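Local coordinates for beta-lactamase (Francisella tularensis subsp. tularensis, PDB 3P09), which probably hydrolyses beta-lactam rings to substituted beta-amino acids, as a member of the class A beta-lactamase family, at residues G40-N45 against N51-E56; K222-G227 against D284-Y289; I245-K248 against P252-L255. All blocks are in the same frame, centred on the assembly; numbering follows the deposited sequence.

Contact 1 of 3, residues G40-N45 against N51-E56. With SO4 (sulfate ion), chain D.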
loop_
_atom_site.group_PDB
_atom_site.type_symbol
_atom_site.label_atom_id
_atom_site.label_comp_id
_atom_site.label_asym_id
_atom_site.label_seq_id
_atom_site.Cartn_x
_atom_site.Cartn_y
_atom_site.Cartn_z
ATOM N N GLY A 40 -6.985 12.044 2.205
ATOM C CA GLY A 40 -6.418 11.764 3.513
ATOM C C GLY A 40 -4.914 11.679 3.374
ATOM O O GLY A 40 -4.410 11.042 2.449
ATOM N N ILE A 41 -4.203 12.322 4.292
ATOM C CA ILE A 41 -2.764 12.508 4.193
ATOM C C ILE A 41 -2.109 12.238 5.550
ATOM O O ILE A 41 -2.587 12.712 6.583
ATOM C CB ILE A 41 -2.417 13.987 3.834
ATOM C CG1 ILE A 41 -3.101 14.445 2.536
ATOM C CG2 ILE A 41 -0.907 14.199 3.787
ATOM C CD1 ILE A 41 -2.845 13.580 1.357
ATOM N N TYR A 42 -1.021 11.483 5.561
ATOM C CA TYR A 42 -0.225 11.390 6.773
ATOM C C TYR A 42 1.236 11.234 6.421
ATOM O O TYR A 42 1.581 10.484 5.504
ATOM C CB TYR A 42 -0.682 10.221 7.645
ATOM C CG TYR A 42 -0.203 10.328 9.088
ATOM C CD1 TYR A 42 0.838 9.544 9.553
ATOM C CD2 TYR A 42 -0.801 11.219 9.977
ATOM C CE1 TYR A 42 1.269 9.635 10.858
ATOM C CE2 TYR A 42 -0.372 11.317 11.284
ATOM C CZ TYR A 42 0.668 10.524 11.715
ATOM O OH TYR A 42 1.112 10.606 13.010
ATOM N N THR A 43 2.102 11.948 7.134
ATOM C CA THR A 43 3.541 11.748 6.964
ATOM C C THR A 43 4.151 11.327 8.285
ATOM O O THR A 43 3.666 11.714 9.352
ATOM C CB THR A 43 4.252 13.020 6.550
ATOM O OG1 THR A 43 4.162 13.965 7.626
ATOM C CG2 THR A 43 3.624 13.596 5.315
ATOM N N LEU A 44 5.223 10.548 8.225
ATOM C CA LEU A 44 5.855 10.078 9.441
ATOM C C LEU A 44 7.350 10.271 9.317
ATOM O O LEU A 44 7.964 9.759 8.383
ATOM C CB LEU A 44 5.548 8.603 9.661
ATOM C CG LEU A 44 4.866 8.204 10.957
ATOM C CD1 LEU A 44 5.086 6.729 11.170
ATOM C CD2 LEU A 44 5.420 8.993 12.113
ATOM N N ASN A 45 7.922 11.012 10.262
ATOM C CA ASN A 45 9.360 11.250 10.323
ATOM C C ASN A 45 10.066 10.324 11.308
ATOM O O ASN A 45 9.433 9.649 12.121
ATOM C CB ASN A 45 9.647 12.709 10.693
ATOM C CG ASN A 45 9.971 13.564 9.484
ATOM O OD1 ASN A 45 9.093 14.204 8.901
ATOM N ND2 ASN A 45 11.243 13.578 9.100
ATOM N N ASN A 51 5.134 17.304 11.017
ATOM C CA ASN A 51 4.195 16.220 10.758
ATOM C C ASN A 51 2.955 16.704 9.999
ATOM O O ASN A 51 2.063 17.311 10.585
ATOM C CB ASN A 51 3.786 15.565 12.078
ATOM C CG ASN A 51 3.377 14.116 11.907
ATOM O OD1 ASN A 51 2.210 13.811 11.676
ATOM N ND2 ASN A 51 4.341 13.215 12.025
ATOM N N ILE A 52 2.901 16.431 8.696
ATOM C CA ILE A 52 1.796 16.889 7.849
ATOM C C ILE A 52 0.668 15.862 7.863
ATOM O O ILE A 52 0.897 14.682 7.614
ATOM C CB ILE A 52 2.260 17.083 6.393
ATOM C CG1 ILE A 52 3.565 17.893 6.352
ATOM C CG2 ILE A 52 1.178 17.759 5.570
ATOM C CD1 ILE A 52 4.204 17.981 4.971
ATOM N N LYS A 53 -0.548 16.296 8.163
ATOM C CA LYS A 53 -1.658 15.354 8.278
ATOM C C LYS A 53 -2.966 16.049 7.920
ATOM O O LYS A 53 -3.124 17.238 8.160
ATOM C CB LYS A 53 -1.729 14.795 9.701
ATOM C CG LYS A 53 -1.846 15.877 10.754
ATOM C CD LYS A 53 -1.700 15.358 12.182
ATOM C CE LYS A 53 -1.683 16.547 13.147
ATOM N NZ LYS A 53 -1.738 16.159 14.577
ATOM N N TYR A 54 -3.895 15.313 7.326
ATOM C CA TYR A 54 -5.181 15.889 6.959
ATOM C C TYR A 54 -6.174 14.758 6.787
ATOM O O TYR A 54 -5.901 13.812 6.046
ATOM C CB TYR A 54 -5.033 16.668 5.660
ATOM C CG TYR A 54 -6.280 17.397 5.213
ATOM C CD1 TYR A 54 -7.163 16.814 4.309
ATOM C CD2 TYR A 54 -6.570 18.668 5.686
ATOM C CE1 TYR A 54 -8.301 17.473 3.892
ATOM C CE2 TYR A 54 -7.715 19.345 5.263
ATOM C CZ TYR A 54 -8.572 18.736 4.367
ATOM O OH TYR A 54 -9.709 19.379 3.933
ATOM N N ASN A 55 -7.309 14.842 7.483
ATOM C CA ASN A 55 -8.253 13.731 7.535
ATOM C C ASN A 55 -7.551 12.432 7.896
ATOM O O ASN A 55 -7.882 11.383 7.350
ATOM C CB ASN A 55 -8.949 13.544 6.176
ATOM C CG ASN A 55 -10.095 14.512 5.965
ATOM O OD1 ASN A 55 -10.760 14.923 6.922
ATOM N ND2 ASN A 55 -10.342 14.873 4.706
ATOM N N GLU A 56 -6.572 12.489 8.797
ATOM C CA GLU A 56 -5.703 11.334 8.995
ATOM C C GLU A 56 -6.399 10.176 9.715
ATOM O O GLU A 56 -5.867 9.070 9.766
ATOM C CB GLU A 56 -4.420 11.724 9.736
ATOM C CG GLU A 56 -4.599 12.028 11.210
ATOM C CD GLU A 56 -5.065 13.449 11.476
ATOM O OE1 GLU A 56 -5.406 14.165 10.511
ATOM O OE2 GLU A 56 -5.078 13.858 12.656
HETATM S S SO4 D . -0.120 13.070 15.130
HETATM O O1 SO4 D . 0.787 13.920 14.362
HETATM O O2 SO4 D . -1.298 13.838 15.524
HETATM O O3 SO4 D . -0.545 11.931 14.325
HETATM O O4 SO4 D . 0.565 12.587 16.326
HETATM O O HOH W 1 6.872 12.282 12.249
#
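Ile41 and Tyr54 face each other as an antiparallel hydrogen-bonded pair, one of the two regular pairs of a beta hairpin whose second strand, 53-54, forms one edge of the five-stranded sheet of the alpha/beta domain. Ile41 N reaches Tyr54 O at 2.9 Å, and Tyr54 N returns the bond to Ile41 O at 3.0 Å. The next pair, Tyr42 with Lys53, is non-hydrogen-bonded, and the CA of Lys53 comes within 3.3 Å of Ile41 O in a CA-H...O contact.

The face with Ile41 and Tyr54 is tightly packed. Apolar bulk suits a surface buried under helices 24-35 and 271-289, and beta-branched isoleucine favours extended backbone: Ile41 meets Ile281, the ring of Tyr54 meets Phe28, and its hydroxyl is hydrogen-bonded to Glu32. Ile52 adds its own side chain against Leu24 and Phe28.

On the other face the Tyr42 ring is also buried, touching Lys179 and Thr182 of helix 178-190. Tyr42 and Lys53 run side by side, with CD2 of Tyr42 3.7 Å from CB of Lys53, while CB of Glu56 approaches the same ring obliquely. The loose side begins at the exposed lysine end. Tyr42 OH and Lys53 NZ are hydrogen-bonded to O3 and O2 of a sulfate, probably from the crystallisation liquor; the Tyr42 OH bond is very short, its exact length doubtful. Pairing also slackens toward the turn. Asn51 and Asn45 are poorly ordered, and a water joins Asn45 N to Asn51 ND2, the latter bond weak. Thr43 N to Ile52 O is weak too, but threonine offers a second link: with chi1 at 66° its hydroxyl sits between backbone N and carbonyl carbon, where Thr43 OG1 accepts Ile52 N at 3.0 Å.

Contact 2 of 3, residues K222-G227 against D284-Y289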
loop_
_atom_site.group_PDB
_atom_site.type_symbol
_atom_site.label_atom_id
_atom_site.label_comp_id
_atom_site.label_asym_id
_atom_site.label_seq_id
_atom_site.Cartn_x
_atom_site.Cartn_y
_atom_site.Cartn_z
ATOM N N LYS A 222 13.374 14.716 -8.546
ATOM C CA LYS A 222 13.907 13.539 -9.231
ATOM C C LYS A 222 15.101 12.871 -8.533
ATOM O O LYS A 222 15.403 11.706 -8.794
ATOM C CB LYS A 222 14.211 13.884 -10.691
ATOM C CG LYS A 222 12.979 14.425 -11.415
ATOM C CD LYS A 222 13.290 14.958 -12.801
ATOM C CE LYS A 222 12.052 15.586 -13.426
ATOM N NZ LYS A 222 12.258 15.941 -14.859
ATOM N N ASP A 223 15.755 13.596 -7.630
ATOM C CA ASP A 223 16.847 13.029 -6.837
ATOM C C ASP A 223 16.389 12.447 -5.490
ATOM O O ASP A 223 17.211 11.999 -4.685
ATOM C CB ASP A 223 17.953 14.064 -6.620
ATOM C CG ASP A 223 17.414 15.405 -6.164
ATOM O OD1 ASP A 223 16.376 15.846 -6.702
ATOM O OD2 ASP A 223 18.031 16.022 -5.271
ATOM N N TRP A 224 15.082 12.466 -5.239
ATOM C CA TRP A 224 14.528 11.773 -4.082
ATOM C C TRP A 224 14.199 10.324 -4.447
ATOM O O TRP A 224 13.613 10.066 -5.493
ATOM C CB TRP A 224 13.274 12.493 -3.560
ATOM C CG TRP A 224 13.580 13.842 -2.943
ATOM C CD1 TRP A 224 14.731 14.577 -3.093
ATOM C CD2 TRP A 224 12.733 14.601 -2.073
ATOM N NE1 TRP A 224 14.644 15.753 -2.371
ATOM C CE2 TRP A 224 13.428 15.787 -1.736
ATOM C CE3 TRP A 224 11.458 14.394 -1.543
ATOM C CZ2 TRP A 224 12.881 16.758 -0.897
ATOM C CZ3 TRP A 224 10.916 15.361 -0.714
ATOM C CH2 TRP A 224 11.630 16.531 -0.399
ATOM N N ILE A 225 14.583 9.383 -3.587
ATOM C CA ILE A 225 14.309 7.972 -3.840
ATOM C C ILE A 225 12.975 7.583 -3.225
ATOM O O ILE A 225 12.646 8.024 -2.129
ATOM C CB ILE A 225 15.412 7.086 -3.262
ATOM C CG1 ILE A 225 16.768 7.477 -3.852
ATOM C CG2 ILE A 225 15.127 5.621 -3.552
ATOM C CD1 ILE A 225 17.927 6.796 -3.178
ATOM N N ILE A 226 12.199 6.759 -3.926
ATOM C CA ILE A 226 10.893 6.357 -3.416
ATOM C C ILE A 226 10.611 4.874 -3.653
ATOM O O ILE A 226 11.098 4.283 -4.621
ATOM C CB ILE A 226 9.759 7.234 -4.018
ATOM C CG1 ILE A 226 8.384 6.668 -3.675
ATOM C CG2 ILE A 226 9.897 7.351 -5.523
ATOM C CD1 ILE A 226 7.245 7.545 -4.158
ATOM N N GLY A 227 9.867 4.274 -2.731
ATOM C CA GLY A 227 9.292 2.950 -2.924
ATOM C C GLY A 227 7.838 3.071 -2.494
ATOM O O GLY A 227 7.545 3.854 -1.597
ATOM N N ASP A 284 6.470 21.580 0.794
ATOM C CA ASP A 284 6.532 21.856 2.224
ATOM C C ASP A 284 7.759 21.207 2.854
ATOM O O ASP A 284 8.472 21.836 3.630
ATOM C CB ASP A 284 5.258 21.385 2.922
ATOM C CG ASP A 284 5.071 22.033 4.282
ATOM O OD1 ASP A 284 5.211 23.275 4.377
ATOM O OD2 ASP A 284 4.795 21.303 5.255
ATOM N N LEU A 285 8.010 19.950 2.501
ATOM C CA LEU A 285 9.185 19.253 3.001
ATOM C C LEU A 285 10.460 19.984 2.618
ATOM O O LEU A 285 11.353 20.172 3.449
ATOM C CB LEU A 285 9.217 17.816 2.484
ATOM C CG LEU A 285 8.138 16.934 3.116
ATOM C CD1 LEU A 285 8.218 15.520 2.573
ATOM C CD2 LEU A 285 8.256 16.947 4.648
ATOM N N THR A 286 10.535 20.401 1.359
ATOM C CA THR A 286 11.699 21.111 0.851
ATOM C C THR A 286 11.905 22.404 1.628
ATOM O O THR A 286 13.026 22.768 1.969
ATOM C CB THR A 286 11.537 21.432 -0.630
ATOM O OG1 THR A 286 11.570 20.204 -1.377
ATOM C CG2 THR A 286 12.654 22.360 -1.090
ATOM N N ASN A 287 10.807 23.092 1.908
ATOM C CA ASN A 287 10.855 24.283 2.744
ATOM C C ASN A 287 11.371 23.935 4.140
ATOM O O ASN A 287 12.195 24.652 4.703
ATOM C CB ASN A 287 9.469 24.910 2.838
ATOM C CG ASN A 287 9.503 26.287 3.464
ATOM O OD1 ASN A 287 10.466 27.031 3.287
ATOM N ND2 ASN A 287 8.464 26.625 4.213
ATOM N N THR A 288 10.892 22.816 4.683
ATOM C CA THR A 288 11.306 22.361 6.008
ATOM C C THR A 288 12.809 22.092 6.072
ATOM O O THR A 288 13.504 22.556 6.975
ATOM C CB THR A 288 10.530 21.089 6.423
ATOM O OG1 THR A 288 9.161 21.428 6.673
ATOM C CG2 THR A 288 11.131 20.472 7.684
ATOM N N TYR A 289 13.305 21.344 5.093
ATOM C CA TYR A 289 14.704 20.938 5.066
ATOM C C TYR A 289 15.632 22.098 4.732
ATOM O O TYR A 289 16.852 22.009 4.923
ATOM C CB TYR A 289 14.891 19.832 4.038
ATOM C CG TYR A 289 14.111 18.574 4.346
ATOM C CD1 TYR A 289 13.950 18.136 5.656
ATOM C CD2 TYR A 289 13.533 17.826 3.329
ATOM C CE1 TYR A 289 13.233 16.984 5.944
ATOM C CE2 TYR A 289 12.819 16.671 3.603
ATOM C CZ TYR A 289 12.676 16.253 4.916
ATOM O OH TYR A 289 11.966 15.100 5.207
#
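Trp224 and Thr286 mark the nearest approach of two backbones that stay far apart, their CA atoms 10.9 Å from each other. Residues 222-224 form the loop that leads into edge strand 225-232, and residues 284-289 belong to the C-terminal helix 271-289, which lies on one face of the sheet. No hydrogen bond crosses the gap; the large flat indole of Trp224 spans it. With chi1 at -68°, CG stands beside the backbone N and the indole extends toward the helix.

The six-membered part of the indole does all the touching. Its CH2 atom points at CB of Leu285, 4.0 Å away and close to the indole plane, so leucine meets an edge and not a face. The same CH2 lies 4.2 Å from CE2 of Tyr289, at the edge of the tyrosine ring, though Tyr289 stands oblique to the indole. CZ2 comes 3.7 Å from OG1 of Thr286, again obliquely.

Leu285 and Tyr289 are one turn apart, tied by the backbone bond Tyr289 N to Leu285 O at 2.8 Å, and therefore present neighbouring apolar groups on the same side of the helix; both also reach Ile253 on the sheet. Thr286 lies at the solvent-facing border. Its hydroxyl already has a hydrogen-bond partner in Ala282 O, in the preceding turn, and makes plain van der Waals contact with the indole. Loop and helix are thus joined by van der Waals contact, mostly apolar, through a single side chain of the loop, without any directional bond between them.

Contact 3 of 3, residues I245-K248 against P252-L255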
loop_
_atom_site.group_PDB
_atom_site.type_symbol
_atom_site.label_atom_id
_atom_site.label_comp_id
_atom_site.label_asym_id
_atom_site.label_seq_id
_atom_site.Cartn_x
_atom_site.Cartn_y
_atom_site.Cartn_z
ATOM N N ILE A 245 9.933 7.499 1.341
ATOM C CA ILE A 245 10.678 8.465 0.545
ATOM C C ILE A 245 11.965 8.790 1.269
ATOM O O ILE A 245 11.956 8.956 2.489
ATOM C CB ILE A 245 9.879 9.765 0.385
ATOM C CG1 ILE A 245 8.519 9.465 -0.258
ATOM C CG2 ILE A 245 10.674 10.788 -0.411
ATOM C CD1 ILE A 245 7.564 10.654 -0.287
ATOM N N TRP A 246 13.061 8.844 0.514
ATOM C CA TRP A 246 14.365 9.237 1.036
ATOM C C TRP A 246 14.725 10.568 0.414
ATOM O O TRP A 246 15.250 10.608 -0.700
ATOM C CB TRP A 246 15.438 8.219 0.643
ATOM C CG TRP A 246 15.334 6.888 1.338
ATOM C CD1 TRP A 246 16.070 6.461 2.406
ATOM C CD2 TRP A 246 14.457 5.804 0.995
ATOM N NE1 TRP A 246 15.692 5.182 2.754
ATOM C CE2 TRP A 246 14.706 4.761 1.905
ATOM C CE3 TRP A 246 13.477 5.621 0.015
ATOM C CZ2 TRP A 246 14.020 3.550 1.854
ATOM C CZ3 TRP A 246 12.795 4.424 -0.028
ATOM C CH2 TRP A 246 13.071 3.403 0.886
ATOM N N PRO A 247 14.428 11.669 1.114
ATOM C CA PRO A 247 14.768 12.978 0.562
ATOM C C PRO A 247 16.283 13.112 0.518
ATOM O O PRO A 247 16.967 12.560 1.380
ATOM C CB PRO A 247 14.184 13.958 1.594
ATOM C CG PRO A 247 13.244 13.122 2.464
ATOM C CD PRO A 247 13.889 11.772 2.482
ATOM N N LYS A 248 16.809 13.835 -0.461
ATOM C CA LYS A 248 18.259 13.990 -0.558
ATOM C C LYS A 248 18.845 14.557 0.732
ATOM O O LYS A 248 18.438 15.622 1.195
ATOM C CB LYS A 248 18.631 14.895 -1.733
ATOM C CG LYS A 248 20.114 14.866 -2.090
ATOM C CD LYS A 248 20.402 15.756 -3.291
ATOM C CE LYS A 248 21.859 15.673 -3.716
ATOM N NZ LYS A 248 22.159 16.634 -4.814
ATOM N N PRO A 252 14.771 8.913 6.015
ATOM C CA PRO A 252 13.559 8.572 5.266
ATOM C C PRO A 252 12.273 8.986 5.969
ATOM O O PRO A 252 12.224 9.123 7.195
ATOM C CB PRO A 252 13.642 7.047 5.126
ATOM C CG PRO A 252 14.588 6.600 6.187
ATOM C CD PRO A 252 15.559 7.723 6.389
ATOM N N ILE A 253 11.230 9.200 5.170
ATOM C CA ILE A 253 9.913 9.515 5.705
ATOM C C ILE A 253 8.893 8.583 5.078
ATOM O O ILE A 253 9.168 7.940 4.062
ATOM C CB ILE A 253 9.523 10.982 5.436
ATOM C CG1 ILE A 253 9.629 11.306 3.945
ATOM C CG2 ILE A 253 10.456 11.921 6.185
ATOM C CD1 ILE A 253 8.697 12.387 3.514
ATOM N N ALA A 254 7.728 8.462 5.696
ATOM C CA ALA A 254 6.653 7.701 5.061
ATOM C C ALA A 254 5.554 8.680 4.719
ATOM O O ALA A 254 5.359 9.677 5.420
ATOM C CB ALA A 254 6.141 6.615 5.979
ATOM N N LEU A 255 4.835 8.409 3.640
ATOM C CA LEU A 255 3.767 9.302 3.232
ATOM C C LEU A 255 2.634 8.468 2.674
ATOM O O LEU A 255 2.837 7.694 1.745
ATOM C CB LEU A 255 4.273 10.276 2.164
ATOM C CG LEU A 255 3.220 11.075 1.404
ATOM C CD1 LEU A 255 2.393 11.963 2.348
ATOM C CD2 LEU A 255 3.895 11.903 0.324
#
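Pro252 lies over one face of the Trp246 indole, which it meets as it enters the second strand of the hairpin 239-246/253-260. The contact is a CH-pi interaction: CB of Pro252 is 3.8 Å from the centroid of the five-membered ring and 21° off its normal, offset toward the rim so that NE1 is the nearest ring atom at 3.6 Å. A rigid, flat-sided proline suits this place, and Phe190 of helix 178-190 touches both residues.

The opposite face of the sheet carries Ile245 and Ile253, an antiparallel hydrogen-bonded pair. Their side chains meet through CB of Ile245 and CG1 of Ile253, 3.9 Å apart. With chi1 at 54°, CG1 of Ile253 is tucked between its own backbone N and carbonyl carbon, a position that also brings it near CG of Pro247. Farther along, the side chains of Ile245 and Leu255 cross, with CD1 of Ile245 and CD2 of Leu255 3.9 Å apart. Branched apolar residues suit this buried face: Ile253 and Leu255 face helix 271-289, where Leu255 touches Ile281 and Pro247 touches Tyr289, while Ile245 meets Met220 and Trp224.

Between the faces, Ile245 N binds Ile253 O at 2.9 Å and Ile253 N binds Ile245 O at 2.8 Å, both nearly straight. Two strong backbone bonds therefore satisfy the buried polar atoms of this pair, and across this contact the side chains add apolar and CH-pi contact.

In the fold
From the N terminus, contact 1 closes first, joining strand 38-44 to 53-54 across a turn that includes the unmodelled residues 47-50. It is complete long before contact 2 opens at the loop before strand 225-232. Contact 3 then closes the short hairpin between strands 239-246 and 253-260, nested inside the much larger loop that contact 2 completes at the C-terminal helix. All three reach one antiparallel sheet: Leu44 N probably bonds Ala254 O between contacts 1 and 3, and Ile225 O probably accepts Trp246 N between contacts 2 and 3. Helix 271-289 bridges them, with Leu285 touching both Ile52 and Ile253.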